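Local coordinates for protein NANS (YJHS), A 9-O-acetyl N-acetylneuraminic acid esterase (Escherichia coli O157:H7 EDL933, PDB 3PT5) that probably removes the 9-O-acetyl group from 9-O-acetyl-N-acetylneuraminate and so probably allows the bacterium to grow on this sialic acid, at residues Ala27-Ala32 and Gly191-Met196; Met33-Gly38 and Ser310-Ser315; Tyr89-Ala94 and Ala297-Glu302; Cys235-Trp240 and Ile265-Phe270. All blocks are in the same frame, centred on the assembly; numbering follows the deposited sequence.

Contact 1: residues Ala27-Ala32 and Gly191-Met196; sequences AGQSNA and GEFDLM
Gln-29 and Asn-31 hold the turn at Gly-191 and Glu-192 by two direct hydrogen bonds. The amide of Gln-29 extends to the turn and offers OE1 to the backbone N of Gly-191 at 2.9 Å, the donor lying tilted from the carbonyl plane. The side chain of Glu-192 runs past it in the opposite direction, and its OE1 packs 3.2 Å from Gln-29 CG. A bend at chi2 (88°) folds the acid toward Asn-31, whose ND2 reaches Glu-192 OE2 at 2.9 Å along an almost straight N-H...O line of 177°. The oxygen is met from above the carboxylate plane and is also bonded to Thr-238 OG1. Glu-192 OE1 accepts from a water that in turn takes the N-H of Asn-31, so both carboxylate oxygens are satisfied in this buried, tight part. Packing is looser at Phe-193, an exposed residue whose CD1 lies 3.5 Å from Gln-29 NE2, with amide and ring steeply inclined. The contact joins the loops that leave the C-terminal ends of strands 20-28 and 182-189, adjacent and parallel in the central sheet, while helices 240-245 and 247-253 pack against residues 192-196.

Contact 2: residues Met33-Gly38 and Ser310-Ser315; sequences MAYGEG and SSHFSS
The imidazole of His-312 lies between Tyr-35 and its own neighbour Ser-311. On one face Tyr-35 CD2 sits over the middle of the ring, 3.5 Å from His-312 NE2. On the opposite face Ser-311 OG is offset toward the rim. The two aromatic planes are inclined at 33° with centroids 4.6 Å apart, an oblique pairing in which Tyr-35 CB adds an off-centre CH-pi contact to the imidazole. At the edge of the phenol ring, in its plane, lies Met-33 SD, and the hydroxyl is bonded to Gln-84, which fixes the far end of the tyrosine.

Farther along, the backbones close in: the CA atoms of Gly-36 and Ser-315 are only 4.0 Å apart, an approach possible because Gly-36 has no side chain. Ser-315 OG, set beside its own backbone N (chi1 -58°), donates to Gly-38 O at 2.9 Å. A water accepts from Gly-38 N at 2.9 Å and from Ser-315 N at 2.8 Å, a second link between the same residues. Glu-37 turns elsewhere, to a salt bridge with Arg-309 and a hydrogen bond with Thr-305. Ser-314 is the N-cap of helix 315-335, its OG bonded to Ala-317 N.

SGNH hydrolases pair a serine just after the first strand with a histidine near the C-terminus. The placing of His-312 beside Ser-30, directly before the last helix, is consistent with that active-site arrangement.

Contact 3: residues Tyr89-Ala94 and Ala297-Glu302; sequences YHHPLA and AYRSPE
Arg-299 gives the contact its polar end, aiming its guanidinium end-on at the carbonyl of Tyr-89. NH2 and NH1 both donate to this one oxygen, at 2.9 Å from NH2 to Tyr-89 O and 3.1 Å from NH1 to the same atom, and both come from the same face of the carbonyl plane. The oxygen itself lies at the guanidinium edge, while His-91 CA rests over one face of the group. NH2 also bonds to Asn-303 O and NE to Glu-37 O, so the arginine ties its own loop, between strand 265-268 and helix 315-335, to the loop before helix 107-114 and to the one after strand 20-28. Residues 91-94 form a type I beta turn, closed by Ala-94 N to His-91 O and reinforced by Leu-93 N, which donates to His-91 ND1 at 3.0 Å. With its CG anti to the backbone N (chi1 -169°), the His-91 ring is directed between the arginine and Tyr-298, its CE1 3.8 Å from Tyr-298 CB; NE2 bonds to Gly-295 O. Tyr-298 supplies the apolar end. Leu-93 CD1 sits squarely over the phenol ring in a CH-pi contact, 3.7 Å from its centroid, and Pro-92 CG packs 4.2 Å from Tyr-298 CB.

Contact 4: residues Cys235-Trp240 and Ile265-Phe270; sequences CGDTTW and IIFVDF
Cys-235 and Phe-267 face each other in a parallel bridge that continues through Gly-236 and Val-268. Three backbone bonds secure it: Cys-235 N donates to Ile-266 O at 2.7 Å, Val-268 N to Cys-235 O at 2.8 Å, and Asp-237 N to Val-268 O at 2.9 Å. Two of these carbonyls also receive CA-H...O contacts, Cys-235 O from Phe-267 CA and Val-268 O from Gly-236 CA. Cys-235 SG packs on Ile-265 CG2, on the face that also carries Phe-267.

Beyond the paired strands the chemistry turns to carboxylates. Asp-237 OD1 is hydrogen-bonded to the Tyr-250 hydroxyl and takes a weaker bond from Thr-238 N. Its OD2 forms a salt bridge with Lys-243 and accepts from a water at 2.7 Å, which receives the N-H of Phe-270. A chi1 of -176° lets Phe-267 slant across the carboxylate, the two planes 61° apart; CZ lies 3.6 Å from Asp-237 CG and OD1 meets the ring edge in plane. The Phe-270 ring lies on another side of Asp-237, with CE2 3.7 Å from its backbone N. Asp-269 has its own cation, Arg-325.

With OD2 of Asp-237 and OD2 of Asp-269 just 4.8 Å apart, the separate positive partners probably offset the repulsion and favour the ionised state of both acids, which follow directly on strands 233-236 and 265-268, the latter outermost in the central sheet.

Contact 1 joins loops at the C-terminal ends of strands 20-28 and 182-189, and contact 4 pairs strands 233-236 and 265-268 of the same sheet; their centres are about 11 Å apart, linked by the Glu-192 to Thr-238 hydrogen bond, and contact 1 closes along the chain before contact 4 opens. Contact 2, about 13 Å from contact 1 between centres, spans the longest sequence separation, its loop enclosing contacts 3 and 4. Asn-31 bonds to the backbone of Ser-311 and Phe-313, Ser-30 packs against His-312 next to them, and Ser-310 O bonds to Thr-239 OG1. Contacts 1, 2 and 4 thus meet near the probable active site, with contact 3 toward the periphery, tied to contact 2 through Arg-299 and Glu-37.

Contact 1: residues Ala27-Ala32 and Gly191-Met196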
loop_
_atom_site.group_PDB
_atom_site.type_symbol
_atom_site.label_atom_id
_atom_site.label_comp_id
_atom_site.label_asym_id
_atom_site.label_seq_id
_atom_site.Cartn_x
_atom_site.Cartn_y
_atom_site.Cartn_z
ATOM N N ALA A 27 -1.706 0.562 -3.968
ATOM C CA ALA A 27 -1.867 1.978 -4.311
ATOM C C ALA A 27 -2.872 2.666 -3.389
ATOM O O ALA A 27 -3.634 2.010 -2.639
ATOM C CB ALA A 27 -2.305 2.096 -5.776
ATOM N N GLY A 28 -2.864 4.005 -3.423
ATOM C CA GLY A 28 -3.737 4.795 -2.618
ATOM C C GLY A 28 -3.035 5.865 -1.829
ATOM O O GLY A 28 -2.022 6.394 -2.284
ATOM N N GLN A 29 -3.549 6.134 -0.620
ATOM C CA GLN A 29 -2.943 7.154 0.236
ATOM C C GLN A 29 -2.301 6.543 1.486
ATOM O O GLN A 29 -1.891 5.390 1.438
ATOM C CB GLN A 29 -3.876 8.351 0.463
ATOM C CG GLN A 29 -5.157 8.115 1.231
ATOM C CD GLN A 29 -6.100 9.303 1.059
ATOM O OE1 GLN A 29 -7.102 9.196 0.374
ATOM N NE2 GLN A 29 -5.733 10.452 1.613
ATOM N N SER A 30 -2.196 7.302 2.570
ATOM C CA SER A 30 -1.364 6.895 3.698
ATOM C C SER A 30 -1.598 5.498 4.241
ATOM O O SER A 30 -0.641 4.818 4.598
ATOM C CB SER A 30 -1.439 7.904 4.849
ATOM O OG SER A 30 -2.740 7.953 5.379
ATOM N N ASN A 31 -2.861 5.060 4.319
ATOM C CA ASN A 31 -3.116 3.765 4.973
ATOM C C ASN A 31 -2.814 2.541 4.110
ATOM O O ASN A 31 -2.809 1.422 4.603
ATOM C CB ASN A 31 -4.514 3.736 5.616
ATOM C CG ASN A 31 -4.527 4.468 6.938
ATOM O OD1 ASN A 31 -3.616 4.267 7.763
ATOM N ND2 ASN A 31 -5.518 5.353 7.146
ATOM N N ALA A 32 -2.475 2.774 2.857
ATOM C CA ALA A 32 -2.020 1.729 1.938
ATOM C C ALA A 32 -0.519 1.468 2.092
ATOM O O ALA A 32 -0.026 0.427 1.664
ATOM C CB ALA A 32 -2.304 2.112 0.507
ATOM N N GLY A 191 -9.231 7.269 0.265
ATOM C CA GLY A 191 -10.503 7.958 0.431
ATOM C C GLY A 191 -10.464 9.008 1.502
ATOM O O GLY A 191 -11.234 9.979 1.467
ATOM N N GLU A 192 -9.552 8.826 2.460
ATOM C CA GLU A 192 -9.531 9.644 3.690
ATOM C C GLU A 192 -9.614 11.143 3.404
ATOM O O GLU A 192 -10.435 11.834 3.993
ATOM C CB GLU A 192 -8.239 9.396 4.449
ATOM C CG GLU A 192 -8.203 8.074 5.236
ATOM C CD GLU A 192 -7.695 6.884 4.433
ATOM O OE1 GLU A 192 -7.455 6.993 3.216
ATOM O OE2 GLU A 192 -7.545 5.781 5.058
ATOM N N PHE A 193 -8.730 11.652 2.553
ATOM C CA PHE A 193 -8.723 13.126 2.336
ATOM C C PHE A 193 -9.971 13.587 1.612
ATOM O O PHE A 193 -10.481 14.694 1.863
ATOM C CB PHE A 193 -7.459 13.593 1.621
ATOM C CG PHE A 193 -6.323 13.885 2.554
ATOM C CD1 PHE A 193 -6.190 13.190 3.757
ATOM C CD2 PHE A 193 -5.386 14.863 2.240
ATOM C CE1 PHE A 193 -5.153 13.462 4.620
ATOM C CE2 PHE A 193 -4.348 15.144 3.115
ATOM C CZ PHE A 193 -4.230 14.457 4.295
ATOM N N ASP A 194 -10.481 12.744 0.737
ATOM C CA ASP A 194 -11.733 13.079 0.029
ATOM C C ASP A 194 -12.945 13.162 0.968
ATOM O O ASP A 194 -13.903 13.874 0.672
ATOM C CB ASP A 194 -11.986 12.129 -1.144
ATOM C CG ASP A 194 -11.048 12.394 -2.317
ATOM O OD1 ASP A 194 -10.993 13.555 -2.803
ATOM O OD2 ASP A 194 -10.372 11.455 -2.775
ATOM N N LEU A 195 -12.895 12.466 2.099
ATOM C CA LEU A 195 -13.957 12.555 3.100
ATOM C C LEU A 195 -14.147 13.962 3.631
ATOM O O LEU A 195 -15.223 14.312 4.114
ATOM C CB LEU A 195 -13.657 11.672 4.301
ATOM C CG LEU A 195 -13.551 10.174 4.100
ATOM C CD1 LEU A 195 -13.012 9.538 5.389
ATOM C CD2 LEU A 195 -14.896 9.617 3.759
ATOM N N MET A 196 -13.081 14.755 3.590
ATOM C CA MET A 196 -13.063 16.077 4.207
ATOM C C MET A 196 -13.555 17.188 3.307
ATOM O O MET A 196 -13.862 18.272 3.798
ATOM C CB MET A 196 -11.638 16.414 4.656
ATOM C CG MET A 196 -11.151 15.510 5.749
ATOM S SD MET A 196 -9.608 16.112 6.435
ATOM C CE MET A 196 -8.447 15.413 5.328
HETATM O O HOH W 1 -5.325 5.213 2.688
#

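Contact 2: residues Met33-Gly38 and Ser310-Ser315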
loop_
_atom_site.group_PDB
_atom_site.type_symbol
_atom_site.label_atom_id
_atom_site.label_comp_id
_atom_site.label_asym_id
_atom_site.label_seq_id
_atom_site.Cartn_x
_atom_site.Cartn_y
_atom_site.Cartn_z
ATOM N N MET A 33 0.177 2.428 2.700
ATOM C CA MET A 33 1.635 2.423 2.711
ATOM C C MET A 33 2.196 2.518 4.122
ATOM O O MET A 33 1.501 2.278 5.092
ATOM C CB MET A 33 2.149 3.567 1.835
ATOM C CG MET A 33 1.538 4.919 2.127
ATOM S SD MET A 33 2.338 6.237 1.189
ATOM C CE MET A 33 3.967 6.268 1.964
ATOM N N ALA A 34 3.475 2.873 4.240
ATOM C CA ALA A 34 4.147 2.770 5.501
ATOM C C ALA A 34 3.882 3.987 6.386
ATOM O O ALA A 34 4.649 4.935 6.404
ATOM C CB ALA A 34 5.667 2.595 5.244
ATOM N N TYR A 35 2.769 3.951 7.112
ATOM C CA TYR A 35 2.451 4.956 8.110
ATOM C C TYR A 35 2.348 4.365 9.512
ATOM O O TYR A 35 2.008 5.055 10.430
ATOM C CB TYR A 35 1.205 5.731 7.728
ATOM C CG TYR A 35 1.510 6.968 6.891
ATOM C CD1 TYR A 35 1.886 6.841 5.549
ATOM C CD2 TYR A 35 1.449 8.258 7.439
ATOM C CE1 TYR A 35 2.128 7.945 4.774
ATOM C CE2 TYR A 35 1.705 9.377 6.658
ATOM C CZ TYR A 35 2.053 9.206 5.326
ATOM O OH TYR A 35 2.298 10.357 4.564
ATOM N N GLY A 36 2.703 3.088 9.680
ATOM C CA GLY A 36 2.841 2.533 11.033
ATOM C C GLY A 36 4.032 3.134 11.752
ATOM O O GLY A 36 5.156 3.101 11.228
ATOM N N GLU A 37 3.792 3.686 12.947
ATOM C CA GLU A 37 4.862 4.390 13.692
ATOM C C GLU A 37 5.632 3.531 14.693
ATOM O O GLU A 37 6.683 3.963 15.190
ATOM C CB GLU A 37 4.310 5.649 14.369
ATOM C CG GLU A 37 4.067 6.775 13.403
ATOM C CD GLU A 37 3.355 7.953 14.044
ATOM O OE1 GLU A 37 2.978 7.913 15.256
ATOM O OE2 GLU A 37 3.193 8.948 13.336
ATOM N N GLY A 38 5.129 2.334 15.022
ATOM C CA GLY A 38 5.859 1.440 15.881
ATOM C C GLY A 38 7.086 0.861 15.174
ATOM O O GLY A 38 7.125 0.746 13.947
ATOM N N SER A 310 -4.605 8.823 15.449
ATOM C CA SER A 310 -5.626 7.808 15.140
ATOM C C SER A 310 -6.000 7.752 13.648
ATOM O O SER A 310 -6.785 6.898 13.219
ATOM C CB SER A 310 -6.898 8.074 15.975
ATOM O OG SER A 310 -7.374 9.383 15.694
ATOM N N SER A 311 -5.396 8.609 12.842
ATOM C CA SER A 311 -5.722 8.628 11.438
ATOM C C SER A 311 -5.048 7.528 10.611
ATOM O O SER A 311 -5.437 7.298 9.440
ATOM C CB SER A 311 -5.380 9.999 10.851
ATOM O OG SER A 311 -3.988 10.253 10.985
ATOM N N HIS A 312 -4.041 6.883 11.199
ATOM C CA HIS A 312 -3.341 5.789 10.532
ATOM C C HIS A 312 -3.276 4.512 11.349
ATOM O O HIS A 312 -3.169 4.542 12.598
ATOM C CB HIS A 312 -1.913 6.174 10.186
ATOM C CG HIS A 312 -1.796 7.524 9.613
ATOM N ND1 HIS A 312 -1.351 8.675 10.158
ATOM C CD2 HIS A 312 -2.118 7.801 8.302
ATOM C CE1 HIS A 312 -1.430 9.631 9.180
ATOM N NE2 HIS A 312 -1.908 9.086 8.077
ATOM N N PHE A 313 -3.320 3.383 10.630
ATOM C CA PHE A 313 -3.168 2.068 11.275
ATOM C C PHE A 313 -1.763 1.871 11.804
ATOM O O PHE A 313 -0.805 2.410 11.247
ATOM C CB PHE A 313 -3.472 0.956 10.303
ATOM C CG PHE A 313 -4.903 0.906 9.882
ATOM C CD1 PHE A 313 -5.897 0.454 10.778
ATOM C CD2 PHE A 313 -5.230 1.228 8.570
ATOM C CE1 PHE A 313 -7.232 0.387 10.358
ATOM C CE2 PHE A 313 -6.566 1.139 8.123
ATOM C CZ PHE A 313 -7.545 0.732 9.031
ATOM N N SER A 314 -1.668 1.123 12.907
ATOM C CA SER A 314 -0.383 0.873 13.587
ATOM C C SER A 314 0.469 -0.124 12.816
ATOM O O SER A 314 -0.019 -0.873 11.957
ATOM C CB SER A 314 -0.624 0.324 15.010
ATOM O OG SER A 314 -1.257 -0.989 14.952
ATOM N N SER A 315 1.756 -0.161 13.165
ATOM C CA SER A 315 2.640 -1.178 12.601
ATOM C C SER A 315 2.138 -2.590 12.920
ATOM O O SER A 315 2.141 -3.461 12.053
ATOM C CB SER A 315 4.049 -0.985 13.164
ATOM O OG SER A 315 4.510 0.320 12.863
HETATM O O HOH W 2 2.335 1.764 15.182
#

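Contact 3: residues Tyr89-Ala94 and Ala297-Glu302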
loop_
_atom_site.group_PDB
_atom_site.type_symbol
_atom_site.label_atom_id
_atom_site.label_comp_id
_atom_site.label_asym_id
_atom_site.label_seq_id
_atom_site.Cartn_x
_atom_site.Cartn_y
_atom_site.Cartn_z
ATOM N N TYR A 89 11.692 8.415 8.313
ATOM C CA TYR A 89 10.881 8.690 9.483
ATOM C C TYR A 89 11.184 7.668 10.578
ATOM O O TYR A 89 10.302 6.879 10.941
ATOM C CB TYR A 89 9.402 8.625 9.121
ATOM C CG TYR A 89 8.889 9.840 8.401
ATOM C CD1 TYR A 89 9.067 9.980 7.030
ATOM C CD2 TYR A 89 8.196 10.834 9.089
ATOM C CE1 TYR A 89 8.557 11.088 6.337
ATOM C CE2 TYR A 89 7.677 11.940 8.411
ATOM C CZ TYR A 89 7.890 12.072 7.043
ATOM O OH TYR A 89 7.390 13.173 6.360
ATOM N N HIS A 90 12.411 7.657 11.089
ATOM C CA HIS A 90 12.824 6.629 12.032
ATOM C C HIS A 90 12.115 6.743 13.355
ATOM O O HIS A 90 11.822 7.864 13.836
ATOM C CB HIS A 90 14.333 6.690 12.317
ATOM C CG HIS A 90 15.179 6.722 11.084
ATOM N ND1 HIS A 90 14.968 5.885 10.004
ATOM C CD2 HIS A 90 16.257 7.479 10.765
ATOM C CE1 HIS A 90 15.864 6.143 9.063
ATOM N NE2 HIS A 90 16.671 7.093 9.514
ATOM N N HIS A 91 11.873 5.579 13.960
ATOM C CA HIS A 91 11.419 5.508 15.321
ATOM C C HIS A 91 12.568 5.962 16.247
ATOM O O HIS A 91 13.732 5.644 15.988
ATOM C CB HIS A 91 11.060 4.050 15.619
ATOM C CG HIS A 91 10.345 3.870 16.903
ATOM N ND1 HIS A 91 11.000 3.810 18.112
ATOM C CD2 HIS A 91 9.023 3.740 17.179
ATOM C CE1 HIS A 91 10.120 3.634 19.081
ATOM N NE2 HIS A 91 8.910 3.590 18.542
ATOM N N PRO A 92 12.267 6.744 17.293
ATOM C CA PRO A 92 13.358 7.183 18.216
ATOM C C PRO A 92 14.252 6.064 18.775
ATOM O O PRO A 92 15.428 6.304 19.076
ATOM C CB PRO A 92 12.620 7.864 19.374
ATOM C CG PRO A 92 11.151 7.845 19.023
ATOM C CD PRO A 92 10.936 7.260 17.669
ATOM N N LEU A 93 13.696 4.871 18.949
ATOM C CA LEU A 93 14.414 3.750 19.590
ATOM C C LEU A 93 14.920 2.738 18.557
ATOM O O LEU A 93 15.216 1.588 18.898
ATOM C CB LEU A 93 13.520 3.070 20.633
ATOM C CG LEU A 93 12.808 3.948 21.674
ATOM C CD1 LEU A 93 11.980 3.048 22.593
ATOM C CD2 LEU A 93 13.788 4.876 22.473
ATOM N N ALA A 94 15.014 3.151 17.296
ATOM C CA ALA A 94 15.675 2.324 16.289
ATOM C C ALA A 94 17.198 2.396 16.472
ATOM O O ALA A 94 17.784 3.506 16.460
ATOM C CB ALA A 94 15.298 2.772 14.896
ATOM N N ALA A 297 3.968 5.224 21.057
ATOM C CA ALA A 297 3.940 6.086 22.231
ATOM C C ALA A 297 5.259 6.832 22.395
ATOM O O ALA A 297 5.265 7.901 22.994
ATOM C CB ALA A 297 3.647 5.259 23.483
ATOM N N TYR A 298 6.338 6.284 21.822
ATOM C CA TYR A 298 7.675 6.875 21.954
ATOM C C TYR A 298 7.951 8.008 20.985
ATOM O O TYR A 298 8.942 8.736 21.120
ATOM C CB TYR A 298 8.769 5.790 21.847
ATOM C CG TYR A 298 8.835 4.948 23.092
ATOM C CD1 TYR A 298 9.576 5.388 24.197
ATOM C CD2 TYR A 298 8.152 3.740 23.180
ATOM C CE1 TYR A 298 9.650 4.656 25.343
ATOM C CE2 TYR A 298 8.218 2.967 24.383
ATOM C CZ TYR A 298 8.974 3.463 25.449
ATOM O OH TYR A 298 9.095 2.778 26.639
ATOM N N ARG A 299 7.079 8.177 19.993
ATOM C CA ARG A 299 7.239 9.256 19.018
ATOM C C ARG A 299 6.746 10.607 19.545
ATOM O O ARG A 299 5.946 10.679 20.467
ATOM C CB ARG A 299 6.546 8.919 17.695
ATOM C CG ARG A 299 7.170 7.724 17.006
ATOM C CD ARG A 299 7.114 7.831 15.513
ATOM N NE ARG A 299 7.578 6.627 14.834
ATOM C CZ ARG A 299 8.178 6.633 13.629
ATOM N NH1 ARG A 299 8.554 5.506 13.038
ATOM N NH2 ARG A 299 8.428 7.789 13.026
ATOM N N SER A 300 7.229 11.662 18.895
ATOM C CA SER A 300 7.036 13.039 19.341
ATOM C C SER A 300 6.865 13.877 18.069
ATOM O O SER A 300 7.139 13.380 16.988
ATOM C CB SER A 300 8.269 13.505 20.125
ATOM O OG SER A 300 8.446 12.739 21.305
ATOM N N PRO A 301 6.407 15.144 18.182
ATOM C CA PRO A 301 6.240 15.931 16.944
ATOM C C PRO A 301 7.489 15.996 16.056
ATOM O O PRO A 301 7.373 16.039 14.844
ATOM C CB PRO A 301 5.823 17.311 17.451
ATOM C CG PRO A 301 5.097 16.993 18.763
ATOM C CD PRO A 301 5.832 15.820 19.360
ATOM N N GLU A 302 8.669 15.957 16.664
ATOM C CA GLU A 302 9.944 15.977 15.934
ATOM C C GLU A 302 10.232 14.714 15.108
ATOM O O GLU A 302 11.158 14.701 14.298
ATOM C CB GLU A 302 11.084 16.208 16.918
ATOM C CG GLU A 302 11.205 15.058 17.922
ATOM C CD GLU A 302 11.976 15.425 19.151
ATOM O OE1 GLU A 302 13.153 15.843 19.007
ATOM O OE2 GLU A 302 11.396 15.278 20.252
#

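Contact 4: residues Cys235-Trp240 and Ile265-Phe270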
loop_
_atom_site.group_PDB
_atom_site.type_symbol
_atom_site.label_atom_id
_atom_site.label_comp_id
_atom_site.label_asym_id
_atom_site.label_seq_id
_atom_site.Cartn_x
_atom_site.Cartn_y
_atom_site.Cartn_z
ATOM N N CYS A 235 -10.269 -3.290 -2.131
ATOM C CA CYS A 235 -10.338 -1.923 -1.611
ATOM C C CYS A 235 -10.494 -1.997 -0.098
ATOM O O CYS A 235 -11.483 -2.533 0.419
ATOM C CB CYS A 235 -11.510 -1.184 -2.252
ATOM S SG CYS A 235 -11.351 -1.055 -4.013
ATOM N N GLY A 236 -9.512 -1.479 0.625
ATOM C CA GLY A 236 -9.511 -1.587 2.072
ATOM C C GLY A 236 -10.234 -0.455 2.771
ATOM O O GLY A 236 -10.340 0.669 2.270
ATOM N N ASP A 237 -10.693 -0.767 3.970
ATOM C CA ASP A 237 -11.359 0.196 4.838
ATOM C C ASP A 237 -10.356 1.215 5.432
ATOM O O ASP A 237 -9.148 1.224 5.095
ATOM C CB ASP A 237 -12.065 -0.606 5.949
ATOM C CG ASP A 237 -13.315 0.089 6.522
ATOM O OD1 ASP A 237 -13.606 1.252 6.159
ATOM O OD2 ASP A 237 -14.009 -0.559 7.350
ATOM N N THR A 238 -10.852 2.088 6.294
ATOM C CA THR A 238 -10.011 3.097 6.936
ATOM C C THR A 238 -10.167 2.980 8.460
ATOM O O THR A 238 -10.855 2.070 8.947
ATOM C CB THR A 238 -10.341 4.508 6.415
ATOM O OG1 THR A 238 -9.397 5.456 6.950
ATOM C CG2 THR A 238 -11.747 4.916 6.758
ATOM N N THR A 239 -9.484 3.858 9.208
ATOM C CA THR A 239 -9.501 3.780 10.673
ATOM C C THR A 239 -10.757 4.375 11.286
ATOM O O THR A 239 -11.495 5.119 10.628
ATOM C CB THR A 239 -8.307 4.505 11.329
ATOM O OG1 THR A 239 -8.568 5.916 11.364
ATOM C CG2 THR A 239 -7.032 4.221 10.578
ATOM N N TRP A 240 -10.929 4.112 12.575
ATOM C CA TRP A 240 -12.111 4.563 13.281
ATOM C C TRP A 240 -12.212 6.068 13.318
ATOM O O TRP A 240 -13.315 6.603 13.368
ATOM C CB TRP A 240 -12.130 4.012 14.707
ATOM C CG TRP A 240 -11.004 4.430 15.619
ATOM C CD1 TRP A 240 -9.874 3.691 15.920
ATOM C CD2 TRP A 240 -10.935 5.614 16.424
ATOM N NE1 TRP A 240 -9.099 4.372 16.849
ATOM C CE2 TRP A 240 -9.731 5.543 17.174
ATOM C CE3 TRP A 240 -11.772 6.737 16.587
ATOM C CZ2 TRP A 240 -9.334 6.564 18.050
ATOM C CZ3 TRP A 240 -11.369 7.753 17.467
ATOM C CH2 TRP A 240 -10.159 7.655 18.176
ATOM N N ILE A 265 -14.823 -5.505 -7.634
ATOM C CA ILE A 265 -14.397 -4.519 -6.668
ATOM C C ILE A 265 -14.702 -5.168 -5.333
ATOM O O ILE A 265 -15.877 -5.382 -4.995
ATOM C CB ILE A 265 -15.127 -3.155 -6.848
ATOM C CG1 ILE A 265 -14.981 -2.626 -8.291
ATOM C CG2 ILE A 265 -14.658 -2.127 -5.774
ATOM C CD1 ILE A 265 -13.564 -2.207 -8.730
ATOM N N ILE A 266 -13.646 -5.498 -4.581
ATOM C CA ILE A 266 -13.817 -6.314 -3.384
ATOM C C ILE A 266 -13.442 -5.502 -2.145
ATOM O O ILE A 266 -12.288 -5.114 -1.983
ATOM C CB ILE A 266 -13.000 -7.614 -3.477
ATOM C CG1 ILE A 266 -13.433 -8.439 -4.695
ATOM C CG2 ILE A 266 -13.159 -8.485 -2.224
ATOM C CD1 ILE A 266 -12.458 -8.357 -5.805
ATOM N N PHE A 267 -14.438 -5.251 -1.297
ATOM C CA PHE A 267 -14.237 -4.493 -0.070
ATOM C C PHE A 267 -13.583 -5.348 1.002
ATOM O O PHE A 267 -14.052 -6.455 1.340
ATOM C CB PHE A 267 -15.560 -3.934 0.449
ATOM C CG PHE A 267 -15.413 -3.058 1.649
ATOM C CD1 PHE A 267 -14.690 -1.858 1.594
ATOM C CD2 PHE A 267 -16.047 -3.402 2.834
ATOM C CE1 PHE A 267 -14.595 -1.040 2.748
ATOM C CE2 PHE A 267 -15.937 -2.602 3.968
ATOM C CZ PHE A 267 -15.241 -1.427 3.917
ATOM N N VAL A 268 -12.477 -4.841 1.537
ATOM C CA VAL A 268 -11.740 -5.544 2.565
ATOM C C VAL A 268 -11.826 -4.755 3.867
ATOM O O VAL A 268 -11.323 -3.648 3.930
ATOM C CB VAL A 268 -10.235 -5.752 2.156
ATOM C CG1 VAL A 268 -9.502 -6.458 3.264
ATOM C CG2 VAL A 268 -10.124 -6.533 0.869
ATOM N N ASP A 269 -12.441 -5.314 4.914
ATOM C CA ASP A 269 -12.472 -4.606 6.181
ATOM C C ASP A 269 -11.773 -5.323 7.326
ATOM O O ASP A 269 -11.356 -6.473 7.173
ATOM C CB ASP A 269 -13.900 -4.149 6.519
ATOM C CG ASP A 269 -14.832 -5.284 6.822
ATOM O OD1 ASP A 269 -14.449 -6.468 6.721
ATOM O OD2 ASP A 269 -15.997 -4.973 7.191
ATOM N N PHE A 270 -11.599 -4.640 8.464
ATOM C CA PHE A 270 -10.696 -5.150 9.505
ATOM C C PHE A 270 -11.318 -5.229 10.879
ATOM O O PHE A 270 -10.788 -5.899 11.776
ATOM C CB PHE A 270 -9.465 -4.228 9.599
ATOM C CG PHE A 270 -8.920 -3.817 8.245
ATOM C CD1 PHE A 270 -8.430 -4.774 7.380
ATOM C CD2 PHE A 270 -8.935 -2.457 7.831
ATOM C CE1 PHE A 270 -7.943 -4.428 6.122
ATOM C CE2 PHE A 270 -8.452 -2.100 6.543
ATOM C CZ PHE A 270 -7.948 -3.095 5.696
HETATM O O HOH W 3 -12.681 -2.111 9.115
#